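Local coordinates for Er-derived vesicles protein ERV41 (Saccharomyces cerevisiae, PDB 3ZLC), which is a constituent of COPII-coated vesicles, seen here as its lumenal domain, and helps carry a subset of secretory proteins from the endoplasmic reticulum to the Golgi, at residues A[21-26]-A[158-163]; A[35-40]-A[132-137]; A[152-157]-A[230-235]; A[191-196]-A[212-217]. All blocks are in the same frame, centred on the assembly; numbering follows the deposited sequence.

Contact 1: A[21-26]-A[158-163]; sequences QINMDI and INEFSF
With chi1 at 64°, S162 sets its OG between its own backbone N and carbonyl carbon, where ND2 of N23 meets it at 2.8 Å, nearly within the plane of the amide. N23 leans across with CG anti to its carbonyl carbon, and its OD1 goes on to S122 of strand 117-126. S162 OG donates to E160 OE2, 2.7 Å away, so this hydroxyl links N23 to E160. With an alanine in place of S162, N23 ND2 would probably lose that acceptor and the E160 carboxylate be freer to turn. Further along the antiparallel pair, a classic beta bulge puts N159 and E160 against D25, whose carbonyl O accepts from both backbone N atoms; N159 ND2 reaches D25 OD1 (2.9 Å) from above the carboxylate plane. On the other face I22 and F161 lie side by side, pointing the same way, I22 CG2 3.6 Å from F161 CE1. The strand pair is thus amphipathic: linked polar groups on one surface, hydrocarbon turned to the sheet of strand 233-240.

Contact 2: A[35-40]-A[132-137]; sequences LQINVR and LQITAK
The CD1 methyl of L132 fits between I37 and V39, 3.7 Å from I37 CG2 and 3.6 Å from V39 CG2, filling the dip between two side chains that leave the facing strand on the same side. I134 lies alongside I37, pointing the same way, and their CG1 atoms meet at 4.1 Å. These branched chains make the apolar face of an antiparallel pair whose backbone bonds join Q36 with T135 and N38 with Q133. On the polar face Q36 takes the cramped rotamer, CG between backbone N and carbonyl carbon (chi1 71°), which brings its CG against T135 OG1 and lets NE2 reach A136 O at 3.2 Å. In the modelled conformer N38 ND2 donates to Q36 OE1 from above the carbonyl plane, and a water settles in the notch beside them, held by Q36 O and T135 OG1. At the far end the extended K137 chain lies along the backbone of L35, its CE 3.3 Å from L35 O, before NZ reaches D33 O. Strand 35-41 is flanked on its other edge by strand 47-48, strand 130-136 by strand 233-240, while strand 117-126 of the second sheet packs over I37 and L132.

Contact 3: A[152-157]-A[230-235]; sequences LKFNHV and KMPGIF
The ring of F154 lies flat on G233, an aromatic-glycine CH-pi contact that packs the turn leading into strand 156-163 of one beta sheet against the start of strand 233-240 of the other. G233 CA sits 3.6 Å from the ring centroid and 2° off the normal, practically dead centre. At this backbone conformation any beta carbon would collide with P232 O, which only glycine avoids, and its bare CA can come close to the ring. P232 continues the surface, with CG 4.1 Å from F154 CE2. On the other side of G233, the I234 side chain pushes its CD1 methyl toward H156, 3.6 Å from CB, while its CG1 lies over the imidazole face. Further out, the second shell fixes the histidine. Y191 OH bonds its NE2, and Y189 meets the ring edge-to-face. G233 is itself paired with Y189 through backbone bonds. H156 holds CG between its backbone N and carbonyl carbon (chi1 61°), which folds the imidazole back toward its own turn: H156 ND1 donates to F154 O at 2.9 Å, the oxygen lying 8° out of the ring plane.

Contact 4: A[191-196]-A[212-217]; sequences YYTSVV and YSVNDY
Y192 starts with CB 3.6 Å from N215 OD1, on the face of the sheet it shares with N215 and S194. CG and CD1 then run on beside the same oxygen, with ring and amide planes 22° apart. Farther out, CE1 meets the Y217 ring 3.5 Å from its CD1, the two rings oblique to each other at 74°. A serine in its place would probably open a gap beside Y217 and leave that ring freer to turn. Strands 188-200 and 209-219 form a long antiparallel beta hairpin, in which backbone bonds join Y192 with N215 and S194 with S213. A water donates to S194 O and accepts from S213 OG. Turned to the opposite face, Y191 places its ring edge against the D216 carboxylate, CD1 3.5 Å from OD1. T193 brings its CG2 methyl obliquely to Y212, 3.6 Å from CD2. Y212 has its CG between backbone N and carbonyl carbon (chi1 66°), which carries the ring past T193 so that its OH reaches F161 O on strand 156-163 of the other sheet and L174 N in a loop.

How the contacts relate
From the N terminus, strand 19-28 leads into strand 35-41, which contact 2 joins to strand 130-136, closing a loop of 91 residues. That loop lies wholly within the larger one ended by contact 1 when the chain returns as strand 156-163. Contact 3 starts on that same strand and finishes at 230-235, so it crosses contact 1; within its span the hairpin of contact 4 opens and closes. Contact 1 belongs to one mixed sheet, contacts 2 and 4 to the other, and contact 3 bridges the two. F161 CE1 packing on L132 CD2 also joins the sheets, while I134 N with I234 O and F235 O with Y191 N stitch strands 130-136, 233-240 and 188-200 within one.

Contact 1: A[21-26]-A[158-163]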
loop_
_atom_site.group_PDB
_atom_site.type_symbol
_atom_site.label_atom_id
_atom_site.label_comp_id
_atom_site.label_asym_id
_atom_site.label_seq_id
_atom_site.Cartn_x
_atom_site.Cartn_y
_atom_site.Cartn_z
ATOM N N GLN A 21 1.935 10.605 -8.759
ATOM C CA GLN A 21 2.811 9.536 -8.255
ATOM C C GLN A 21 2.156 8.800 -7.096
ATOM O O GLN A 21 1.654 9.429 -6.167
ATOM C CB GLN A 21 4.148 10.112 -7.753
ATOM C CG GLN A 21 4.937 10.848 -8.820
ATOM C CD GLN A 21 5.620 9.892 -9.769
ATOM O OE1 GLN A 21 5.619 10.085 -10.984
ATOM N NE2 GLN A 21 6.215 8.851 -9.214
ATOM N N ILE A 22 2.165 7.468 -7.143
ATOM C CA ILE A 22 1.793 6.684 -5.969
ATOM C C ILE A 22 3.072 6.246 -5.282
ATOM O O ILE A 22 3.924 5.583 -5.895
ATOM C CB ILE A 22 0.941 5.451 -6.334
ATOM C CG1 ILE A 22 -0.371 5.896 -6.987
ATOM C CG2 ILE A 22 0.637 4.637 -5.086
ATOM C CD1 ILE A 22 -1.333 4.736 -7.340
ATOM N N ASN A 23 3.225 6.628 -4.015
ATOM C CA ASN A 23 4.446 6.323 -3.273
ATOM C C ASN A 23 4.146 5.200 -2.303
ATOM O O ASN A 23 3.178 5.273 -1.545
ATOM C CB ASN A 23 4.938 7.546 -2.496
ATOM C CG ASN A 23 4.874 8.817 -3.307
ATOM O OD1 ASN A 23 5.566 8.956 -4.327
ATOM N ND2 ASN A 23 4.053 9.766 -2.855
ATOM N N MET A 24 4.981 4.166 -2.303
ATOM C CA MET A 24 4.696 2.963 -1.529
ATOM C C MET A 24 5.951 2.425 -0.833
ATOM O O MET A 24 7.031 2.424 -1.410
ATOM C CB MET A 24 4.123 1.894 -2.464
ATOM C CG MET A 24 3.248 0.877 -1.781
ATOM S SD MET A 24 2.699 -0.462 -2.861
ATOM C CE MET A 24 3.836 -0.249 -4.237
ATOM N N ASP A 25 5.795 1.950 0.392
ATOM C CA ASP A 25 6.877 1.284 1.084
ATOM C C ASP A 25 6.141 0.283 1.941
ATOM O O ASP A 25 5.436 0.658 2.879
ATOM C CB ASP A 25 7.682 2.267 1.937
ATOM C CG ASP A 25 8.914 1.607 2.552
ATOM O OD1 ASP A 25 8.760 0.547 3.207
ATOM O OD2 ASP A 25 10.027 2.111 2.341
ATOM N N ILE A 26 6.223 -0.990 1.561
ATOM C CA ILE A 26 5.423 -2.051 2.180
ATOM C C ILE A 26 6.300 -3.284 2.444
ATOM O O ILE A 26 7.233 -3.538 1.678
ATOM C CB ILE A 26 4.239 -2.416 1.237
ATOM C CG1 ILE A 26 3.349 -1.183 1.030
ATOM C CG2 ILE A 26 3.398 -3.573 1.779
ATOM C CD1 ILE A 26 2.168 -1.422 0.141
ATOM N N ILE A 158 2.357 -1.625 6.006
ATOM C CA ILE A 158 2.436 -0.489 5.101
ATOM C C ILE A 158 3.192 0.605 5.834
ATOM O O ILE A 158 2.655 1.204 6.773
ATOM C CB ILE A 158 1.018 0.029 4.708
ATOM C CG1 ILE A 158 0.262 -1.056 3.924
ATOM C CG2 ILE A 158 1.132 1.298 3.850
ATOM C CD1 ILE A 158 -1.270 -0.840 3.844
ATOM N N ASN A 159 4.433 0.864 5.431
ATOM C CA ASN A 159 5.185 1.944 6.062
ATOM C C ASN A 159 4.774 3.272 5.449
ATOM O O ASN A 159 4.622 4.272 6.163
ATOM C CB ASN A 159 6.696 1.725 5.922
ATOM C CG ASN A 159 7.136 0.430 6.538
ATOM O OD1 ASN A 159 6.893 0.199 7.726
ATOM N ND2 ASN A 159 7.745 -0.457 5.727
ATOM N N GLU A 160 4.573 3.266 4.134
ATOM C CA GLU A 160 4.054 4.439 3.422
ATOM C C GLU A 160 3.120 4.035 2.299
ATOM O O GLU A 160 3.367 3.047 1.599
ATOM C CB GLU A 160 5.195 5.281 2.814
ATOM C CG GLU A 160 4.641 6.565 2.134
ATOM C CD GLU A 160 5.705 7.391 1.422
ATOM O OE1 GLU A 160 6.876 6.952 1.375
ATOM O OE2 GLU A 160 5.355 8.478 0.894
ATOM N N PHE A 161 2.049 4.812 2.127
ATOM C CA PHE A 161 1.226 4.746 0.928
ATOM C C PHE A 161 0.619 6.135 0.744
ATOM O O PHE A 161 -0.237 6.546 1.524
ATOM C CB PHE A 161 0.118 3.700 1.054
ATOM C CG PHE A 161 -0.585 3.445 -0.238
ATOM C CD1 PHE A 161 0.039 2.707 -1.236
ATOM C CD2 PHE A 161 -1.852 3.971 -0.479
ATOM C CE1 PHE A 161 -0.588 2.476 -2.452
ATOM C CE2 PHE A 161 -2.484 3.747 -1.688
ATOM C CZ PHE A 161 -1.851 3.003 -2.679
ATOM N N SER A 162 1.097 6.872 -0.254
ATOM C CA SER A 162 0.712 8.277 -0.410
ATOM C C SER A 162 0.606 8.603 -1.891
ATOM O O SER A 162 1.067 7.820 -2.748
ATOM C CB SER A 162 1.739 9.200 0.264
ATOM O OG SER A 162 3.002 9.085 -0.371
ATOM N N PHE A 163 -0.006 9.750 -2.180
ATOM C CA PHE A 163 -0.227 10.227 -3.549
ATOM C C PHE A 163 0.399 11.589 -3.678
ATOM O O PHE A 163 0.089 12.505 -2.886
ATOM C CB PHE A 163 -1.727 10.382 -3.820
ATOM C CG PHE A 163 -2.482 9.085 -3.773
ATOM C CD1 PHE A 163 -2.942 8.579 -2.568
ATOM C CD2 PHE A 163 -2.693 8.351 -4.935
ATOM C CE1 PHE A 163 -3.631 7.367 -2.514
ATOM C CE2 PHE A 163 -3.388 7.129 -4.896
ATOM C CZ PHE A 163 -3.853 6.643 -3.682
#

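Contact 2: A[35-40]-A[132-137]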
loop_
_atom_site.group_PDB
_atom_site.type_symbol
_atom_site.label_atom_id
_atom_site.label_comp_id
_atom_site.label_asym_id
_atom_site.label_seq_id
_atom_site.Cartn_x
_atom_site.Cartn_y
_atom_site.Cartn_z
ATOM N N LEU A 35 6.108 -12.751 -6.249
ATOM C CA LEU A 35 5.166 -11.633 -6.329
ATOM C C LEU A 35 5.128 -10.973 -7.698
ATOM O O LEU A 35 6.149 -10.914 -8.399
ATOM C CB LEU A 35 5.506 -10.570 -5.271
ATOM C CG LEU A 35 5.390 -11.036 -3.819
ATOM C CD1 LEU A 35 5.743 -9.919 -2.842
ATOM C CD2 LEU A 35 3.999 -11.592 -3.538
ATOM N N GLN A 36 3.949 -10.477 -8.074
ATOM C CA GLN A 36 3.838 -9.574 -9.213
ATOM C C GLN A 36 3.017 -8.352 -8.802
ATOM O O GLN A 36 2.094 -8.444 -7.976
ATOM C CB GLN A 36 3.221 -10.277 -10.430
ATOM C CG GLN A 36 1.732 -10.588 -10.302
ATOM C CD GLN A 36 1.120 -11.043 -11.620
ATOM O OE1 GLN A 36 1.330 -10.418 -12.663
ATOM N NE2 GLN A 36 0.360 -12.135 -11.577
ATOM N N ILE A 37 3.364 -7.199 -9.359
ATOM C CA ILE A 37 2.674 -5.958 -9.006
ATOM C C ILE A 37 2.143 -5.348 -10.299
ATOM O O ILE A 37 2.917 -5.123 -11.243
ATOM C CB ILE A 37 3.623 -5.013 -8.268
ATOM C CG1 ILE A 37 4.116 -5.686 -6.979
ATOM C CG2 ILE A 37 2.953 -3.662 -7.952
ATOM C CD1 ILE A 37 5.114 -4.885 -6.248
ATOM N N ASN A 38 0.823 -5.143 -10.362
ATOM C CA ASN A 38 0.174 -4.605 -11.557
ATOM C C ASN A 38 -0.564 -3.295 -11.264
ATOM O O ASN A 38 -1.043 -3.080 -10.147
ATOM C CB ASN A 38 -0.833 -5.612 -12.117
ATOM C CG ASN A 38 -0.167 -6.803 -12.808
ATOM O OD1 ASN A 38 0.120 -6.762 -14.009
ATOM N ND2 ASN A 38 0.063 -7.877 -12.052
ATOM N N VAL A 39 -0.663 -2.435 -12.275
ATOM C CA VAL A 39 -1.506 -1.245 -12.198
ATOM C C VAL A 39 -2.520 -1.372 -13.324
ATOM O O VAL A 39 -2.193 -1.821 -14.436
ATOM C CB VAL A 39 -0.710 0.080 -12.351
ATOM C CG1 VAL A 39 -1.663 1.259 -12.534
ATOM C CG2 VAL A 39 0.142 0.335 -11.141
ATOM N N ARG A 40 -3.773 -1.036 -13.051
ATOM C CA ARG A 40 -4.692 -0.872 -14.162
ATOM C C ARG A 40 -5.622 0.283 -13.875
ATOM O O ARG A 40 -5.805 0.660 -12.715
ATOM C CB ARG A 40 -5.455 -2.158 -14.469
ATOM C CG ARG A 40 -6.234 -2.725 -13.315
ATOM C CD ARG A 40 -7.435 -3.477 -13.857
ATOM N NE ARG A 40 -8.297 -3.996 -12.798
ATOM C CZ ARG A 40 -9.358 -4.769 -13.007
ATOM N NH1 ARG A 40 -9.691 -5.121 -14.243
ATOM N NH2 ARG A 40 -10.082 -5.191 -11.980
ATOM N N LEU A 132 -3.936 -0.581 -7.825
ATOM C CA LEU A 132 -2.603 -1.179 -7.738
ATOM C C LEU A 132 -2.750 -2.535 -7.052
ATOM O O LEU A 132 -3.344 -2.614 -5.973
ATOM C CB LEU A 132 -1.708 -0.290 -6.886
ATOM C CG LEU A 132 -0.326 -0.831 -6.545
ATOM C CD1 LEU A 132 0.527 -0.841 -7.781
ATOM C CD2 LEU A 132 0.299 0.043 -5.479
ATOM N N GLN A 133 -2.208 -3.589 -7.667
ATOM C CA GLN A 133 -2.413 -4.964 -7.209
ATOM C C GLN A 133 -1.087 -5.654 -6.892
ATOM O O GLN A 133 -0.177 -5.692 -7.733
ATOM C CB GLN A 133 -3.151 -5.783 -8.296
ATOM C CG GLN A 133 -4.436 -5.127 -8.837
ATOM C CD GLN A 133 -5.127 -5.977 -9.892
ATOM O OE1 GLN A 133 -4.474 -6.717 -10.622
ATOM N NE2 GLN A 133 -6.452 -5.884 -9.965
ATOM N N ILE A 134 -0.987 -6.211 -5.685
ATOM C CA ILE A 134 0.129 -7.088 -5.328
ATOM C C ILE A 134 -0.402 -8.522 -5.152
ATOM O O ILE A 134 -1.121 -8.792 -4.189
ATOM C CB ILE A 134 0.756 -6.643 -3.997
ATOM C CG1 ILE A 134 1.198 -5.173 -4.077
ATOM C CG2 ILE A 134 1.920 -7.548 -3.612
ATOM C CD1 ILE A 134 1.714 -4.624 -2.750
ATOM N N THR A 135 -0.057 -9.423 -6.072
ATOM C CA THR A 135 -0.531 -10.805 -6.029
ATOM C C THR A 135 0.591 -11.804 -6.319
ATOM O O THR A 135 1.752 -11.420 -6.548
ATOM C CB THR A 135 -1.684 -11.067 -7.044
ATOM O OG1 THR A 135 -1.175 -10.960 -8.378
ATOM C CG2 THR A 135 -2.824 -10.083 -6.864
ATOM N N ALA A 136 0.247 -13.093 -6.299
ATOM C CA ALA A 136 1.218 -14.134 -6.653
ATOM C C ALA A 136 1.389 -14.183 -8.165
ATOM O O ALA A 136 0.433 -13.915 -8.895
ATOM C CB ALA A 136 0.765 -15.473 -6.148
ATOM N N LYS A 137 2.594 -14.511 -8.638
ATOM C CA LYS A 137 2.801 -14.760 -10.066
ATOM C C LYS A 137 1.992 -15.985 -10.445
ATOM O O LYS A 137 1.974 -16.972 -9.705
ATOM C CB LYS A 137 4.276 -15.017 -10.382
ATOM C CG LYS A 137 5.136 -13.768 -10.486
ATOM C CD LYS A 137 6.594 -14.167 -10.665
ATOM C CE LYS A 137 7.514 -12.956 -10.606
ATOM N NZ LYS A 137 8.946 -13.397 -10.685
HETATM O O HOH W 1 -0.660 -8.417 -9.328
#

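Contact 3: A[152-157]-A[230-235]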
loop_
_atom_site.group_PDB
_atom_site.type_symbol
_atom_site.label_atom_id
_atom_site.label_comp_id
_atom_site.label_asym_id
_atom_site.label_seq_id
_atom_site.Cartn_x
_atom_site.Cartn_y
_atom_site.Cartn_z
ATOM N N LEU A 152 2.827 -18.600 0.078
ATOM C CA LEU A 152 2.091 -17.343 -0.052
ATOM C C LEU A 152 1.494 -16.898 1.268
ATOM O O LEU A 152 0.718 -17.629 1.880
ATOM C CB LEU A 152 0.942 -17.487 -1.044
ATOM C CG LEU A 152 1.238 -17.670 -2.519
ATOM C CD1 LEU A 152 -0.027 -17.375 -3.298
ATOM C CD2 LEU A 152 2.352 -16.733 -2.923
ATOM N N LYS A 153 1.840 -15.692 1.701
ATOM C CA LYS A 153 1.251 -15.133 2.904
ATOM C C LYS A 153 1.127 -13.641 2.693
ATOM O O LYS A 153 2.132 -12.965 2.457
ATOM C CB LYS A 153 2.131 -15.415 4.123
ATOM C CG LYS A 153 2.249 -16.884 4.500
ATOM C CD LYS A 153 2.713 -17.047 5.940
ATOM C CE LYS A 153 4.218 -17.146 6.035
ATOM N NZ LYS A 153 4.721 -18.398 5.409
ATOM N N PHE A 154 -0.096 -13.121 2.768
ATOM C CA PHE A 154 -0.305 -11.702 2.481
ATOM C C PHE A 154 -0.425 -10.804 3.711
ATOM O O PHE A 154 -0.898 -9.666 3.618
ATOM C CB PHE A 154 -1.464 -11.512 1.490
ATOM C CG PHE A 154 -1.147 -12.037 0.109
ATOM C CD1 PHE A 154 -0.236 -11.373 -0.704
ATOM C CD2 PHE A 154 -1.736 -13.208 -0.364
ATOM C CE1 PHE A 154 0.077 -11.863 -1.983
ATOM C CE2 PHE A 154 -1.434 -13.704 -1.637
ATOM C CZ PHE A 154 -0.525 -13.031 -2.446
ATOM N N ASN A 155 0.034 -11.301 4.858
ATOM C CA ASN A 155 0.333 -10.416 5.982
ATOM C C ASN A 155 1.216 -9.295 5.448
ATOM O O ASN A 155 2.071 -9.517 4.596
ATOM C CB ASN A 155 1.074 -11.176 7.093
ATOM C CG ASN A 155 0.332 -12.417 7.537
ATOM O OD1 ASN A 155 -0.864 -12.368 7.808
ATOM N ND2 ASN A 155 1.035 -13.542 7.594
ATOM N N HIS A 156 1.004 -8.069 5.910
ATOM C CA HIS A 156 1.786 -6.984 5.340
ATOM C C HIS A 156 1.895 -5.817 6.296
ATOM O O HIS A 156 1.100 -5.687 7.235
ATOM C CB HIS A 156 1.184 -6.527 4.001
ATOM C CG HIS A 156 -0.219 -6.016 4.114
ATOM N ND1 HIS A 156 -1.310 -6.854 4.153
ATOM C CD2 HIS A 156 -0.712 -4.751 4.199
ATOM C CE1 HIS A 156 -2.418 -6.134 4.256
ATOM N NE2 HIS A 156 -2.082 -4.857 4.283
ATOM N N VAL A 157 2.916 -4.997 6.069
ATOM C CA VAL A 157 3.115 -3.769 6.827
ATOM C C VAL A 157 3.163 -2.660 5.814
ATOM O O VAL A 157 3.923 -2.740 4.851
ATOM C CB VAL A 157 4.475 -3.767 7.545
ATOM C CG1 VAL A 157 4.755 -2.378 8.148
ATOM C CG2 VAL A 157 4.490 -4.839 8.633
ATOM N N LYS A 230 -10.105 -13.765 -8.740
ATOM C CA LYS A 230 -9.756 -15.182 -8.641
ATOM C C LYS A 230 -8.409 -15.467 -7.968
ATOM O O LYS A 230 -8.216 -16.548 -7.405
ATOM C CB LYS A 230 -9.818 -15.835 -10.022
ATOM C CG LYS A 230 -11.170 -15.682 -10.714
ATOM C CD LYS A 230 -12.222 -16.623 -10.133
ATOM C CE LYS A 230 -11.864 -18.078 -10.394
ATOM N NZ LYS A 230 -11.534 -18.287 -11.827
ATOM N N MET A 231 -7.484 -14.510 -8.026
ATOM C CA MET A 231 -6.218 -14.631 -7.299
ATOM C C MET A 231 -6.155 -13.662 -6.107
ATOM O O MET A 231 -6.545 -12.497 -6.229
ATOM C CB MET A 231 -5.007 -14.470 -8.236
ATOM C CG MET A 231 -5.110 -13.338 -9.259
ATOM S SD MET A 231 -3.547 -13.022 -10.128
ATOM C CE MET A 231 -3.721 -14.028 -11.605
ATOM N N PRO A 232 -5.684 -14.151 -4.942
ATOM C CA PRO A 232 -5.675 -13.360 -3.707
ATOM C C PRO A 232 -4.516 -12.369 -3.651
ATOM O O PRO A 232 -3.618 -12.430 -4.492
ATOM C CB PRO A 232 -5.498 -14.423 -2.615
ATOM C CG PRO A 232 -4.716 -15.506 -3.276
ATOM C CD PRO A 232 -5.195 -15.527 -4.715
ATOM N N GLY A 233 -4.529 -11.464 -2.675
ATOM C CA GLY A 233 -3.434 -10.520 -2.558
ATOM C C GLY A 233 -3.795 -9.253 -1.827
ATOM O O GLY A 233 -4.678 -9.226 -0.964
ATOM N N ILE A 234 -3.087 -8.189 -2.166
ATOM C CA ILE A 234 -3.262 -6.921 -1.484
ATOM C C ILE A 234 -3.580 -5.907 -2.574
ATOM O O ILE A 234 -2.792 -5.726 -3.509
ATOM C CB ILE A 234 -1.977 -6.509 -0.738
ATOM C CG1 ILE A 234 -1.606 -7.552 0.328
ATOM C CG2 ILE A 234 -2.168 -5.139 -0.067
ATOM C CD1 ILE A 234 -0.137 -7.480 0.790
ATOM N N PHE A 235 -4.736 -5.255 -2.462
ATOM C CA PHE A 235 -5.217 -4.371 -3.529
ATOM C C PHE A 235 -5.501 -2.959 -3.032
ATOM O O PHE A 235 -6.195 -2.765 -2.027
ATOM C CB PHE A 235 -6.497 -4.948 -4.142
ATOM C CG PHE A 235 -6.328 -6.343 -4.732
ATOM C CD1 PHE A 235 -6.395 -7.476 -3.919
ATOM C CD2 PHE A 235 -6.136 -6.519 -6.097
ATOM C CE1 PHE A 235 -6.248 -8.761 -4.461
ATOM C CE2 PHE A 235 -5.995 -7.805 -6.652
ATOM C CZ PHE A 235 -6.053 -8.921 -5.832
#

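Contact 4: A[191-196]-A[212-217]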
loop_
_atom_site.group_PDB
_atom_site.type_symbol
_atom_site.label_atom_id
_atom_site.label_comp_id
_atom_site.label_asym_id
_atom_site.label_seq_id
_atom_site.Cartn_x
_atom_site.Cartn_y
_atom_site.Cartn_z
ATOM N N TYR A 191 -8.025 -2.057 -0.132
ATOM C CA TYR A 191 -8.193 -0.720 0.403
ATOM C C TYR A 191 -8.800 0.191 -0.663
ATOM O O TYR A 191 -8.279 0.284 -1.791
ATOM C CB TYR A 191 -6.848 -0.162 0.839
ATOM C CG TYR A 191 -6.110 -0.975 1.890
ATOM C CD1 TYR A 191 -6.375 -0.800 3.249
ATOM C CD2 TYR A 191 -5.124 -1.884 1.530
ATOM C CE1 TYR A 191 -5.681 -1.523 4.227
ATOM C CE2 TYR A 191 -4.422 -2.611 2.497
ATOM C CZ TYR A 191 -4.703 -2.413 3.846
ATOM O OH TYR A 191 -4.016 -3.132 4.809
ATOM N N TYR A 192 -9.897 0.857 -0.311
ATOM C CA TYR A 192 -10.520 1.840 -1.201
ATOM C C TYR A 192 -10.174 3.241 -0.754
ATOM O O TYR A 192 -10.711 3.734 0.246
ATOM C CB TYR A 192 -12.037 1.684 -1.188
ATOM C CG TYR A 192 -12.507 0.410 -1.840
ATOM C CD1 TYR A 192 -12.622 -0.766 -1.107
ATOM C CD2 TYR A 192 -12.838 0.380 -3.195
ATOM C CE1 TYR A 192 -13.054 -1.945 -1.708
ATOM C CE2 TYR A 192 -13.276 -0.792 -3.800
ATOM C CZ TYR A 192 -13.375 -1.945 -3.049
ATOM O OH TYR A 192 -13.796 -3.109 -3.645
ATOM N N THR A 193 -9.300 3.896 -1.507
ATOM C CA THR A 193 -8.787 5.205 -1.097
ATOM C C THR A 193 -9.397 6.291 -1.963
ATOM O O THR A 193 -9.474 6.143 -3.190
ATOM C CB THR A 193 -7.250 5.281 -1.213
ATOM O OG1 THR A 193 -6.849 5.114 -2.587
ATOM C CG2 THR A 193 -6.596 4.222 -0.321
ATOM N N SER A 194 -9.845 7.374 -1.335
ATOM C CA SER A 194 -10.457 8.473 -2.085
ATOM C C SER A 194 -9.565 9.686 -1.874
ATOM O O SER A 194 -9.383 10.155 -0.737
ATOM C CB SER A 194 -11.872 8.753 -1.582
ATOM O OG SER A 194 -12.509 9.769 -2.361
ATOM N N VAL A 195 -9.014 10.194 -2.972
ATOM C CA VAL A 195 -7.896 11.126 -2.932
ATOM C C VAL A 195 -8.370 12.551 -3.214
ATOM O O VAL A 195 -9.089 12.799 -4.191
ATOM C CB VAL A 195 -6.814 10.690 -3.965
ATOM C CG1 VAL A 195 -5.571 11.580 -3.883
ATOM C CG2 VAL A 195 -6.414 9.229 -3.721
ATOM N N VAL A 196 -7.968 13.483 -2.356
ATOM C CA VAL A 196 -8.372 14.881 -2.491
ATOM C C VAL A 196 -7.135 15.721 -2.704
ATOM O O VAL A 196 -6.217 15.671 -1.877
ATOM C CB VAL A 196 -9.053 15.373 -1.209
ATOM C CG1 VAL A 196 -9.537 16.828 -1.375
ATOM C CG2 VAL A 196 -10.204 14.482 -0.864
ATOM N N TYR A 212 -5.905 11.535 1.560
ATOM C CA TYR A 212 -6.946 10.565 1.240
ATOM C C TYR A 212 -7.630 10.012 2.468
ATOM O O TYR A 212 -7.080 10.049 3.592
ATOM C CB TYR A 212 -6.415 9.428 0.347
ATOM C CG TYR A 212 -5.384 8.507 0.983
ATOM C CD1 TYR A 212 -4.037 8.849 1.007
ATOM C CD2 TYR A 212 -5.760 7.262 1.500
ATOM C CE1 TYR A 212 -3.076 7.986 1.558
ATOM C CE2 TYR A 212 -4.813 6.395 2.056
ATOM C CZ TYR A 212 -3.489 6.754 2.069
ATOM O OH TYR A 212 -2.571 5.896 2.635
ATOM N N SER A 213 -8.851 9.531 2.241
ATOM C CA SER A 213 -9.582 8.756 3.227
ATOM C C SER A 213 -9.666 7.357 2.667
ATOM O O SER A 213 -9.331 7.132 1.498
ATOM C CB SER A 213 -10.985 9.318 3.456
ATOM O OG SER A 213 -11.780 9.306 2.268
ATOM N N VAL A 214 -10.104 6.410 3.485
ATOM C CA VAL A 214 -10.039 5.008 3.075
ATOM C C VAL A 214 -11.118 4.217 3.778
ATOM O O VAL A 214 -11.537 4.560 4.898
ATOM C CB VAL A 214 -8.617 4.419 3.341
ATOM C CG1 VAL A 214 -8.256 4.548 4.799
ATOM C CG2 VAL A 214 -8.523 2.952 2.894
ATOM N N ASN A 215 -11.637 3.210 3.085
ATOM C CA ASN A 215 -12.434 2.178 3.744
ATOM C C ASN A 215 -11.834 0.825 3.328
ATOM O O ASN A 215 -11.187 0.735 2.266
ATOM C CB ASN A 215 -13.958 2.346 3.516
ATOM C CG ASN A 215 -14.371 2.283 2.048
ATOM O OD1 ASN A 215 -14.401 1.207 1.448
ATOM N ND2 ASN A 215 -14.738 3.430 1.479
ATOM N N ASP A 216 -11.963 -0.186 4.189
ATOM C CA ASP A 216 -11.144 -1.405 4.094
ATOM C C ASP A 216 -12.009 -2.641 3.963
ATOM O O ASP A 216 -13.009 -2.771 4.677
ATOM C CB ASP A 216 -10.345 -1.623 5.388
ATOM C CG ASP A 216 -9.322 -0.556 5.651
ATOM O OD1 ASP A 216 -9.199 0.401 4.864
ATOM O OD2 ASP A 216 -8.637 -0.691 6.681
ATOM N N TYR A 217 -11.597 -3.566 3.103
ATOM C CA TYR A 217 -12.290 -4.856 2.969
ATOM C C TYR A 217 -11.300 -6.016 3.120
ATOM O O TYR A 217 -10.103 -5.859 2.846
ATOM C CB TYR A 217 -12.995 -4.952 1.606
ATOM C CG TYR A 217 -14.305 -4.192 1.512
ATOM C CD1 TYR A 217 -14.324 -2.799 1.401
ATOM C CD2 TYR A 217 -15.520 -4.868 1.524
ATOM C CE1 TYR A 217 -15.540 -2.102 1.311
ATOM C CE2 TYR A 217 -16.727 -4.188 1.427
ATOM C CZ TYR A 217 -16.727 -2.807 1.316
ATOM O OH TYR A 217 -17.932 -2.131 1.231
HETATM O O HOH W 2 -11.396 11.583 0.769
#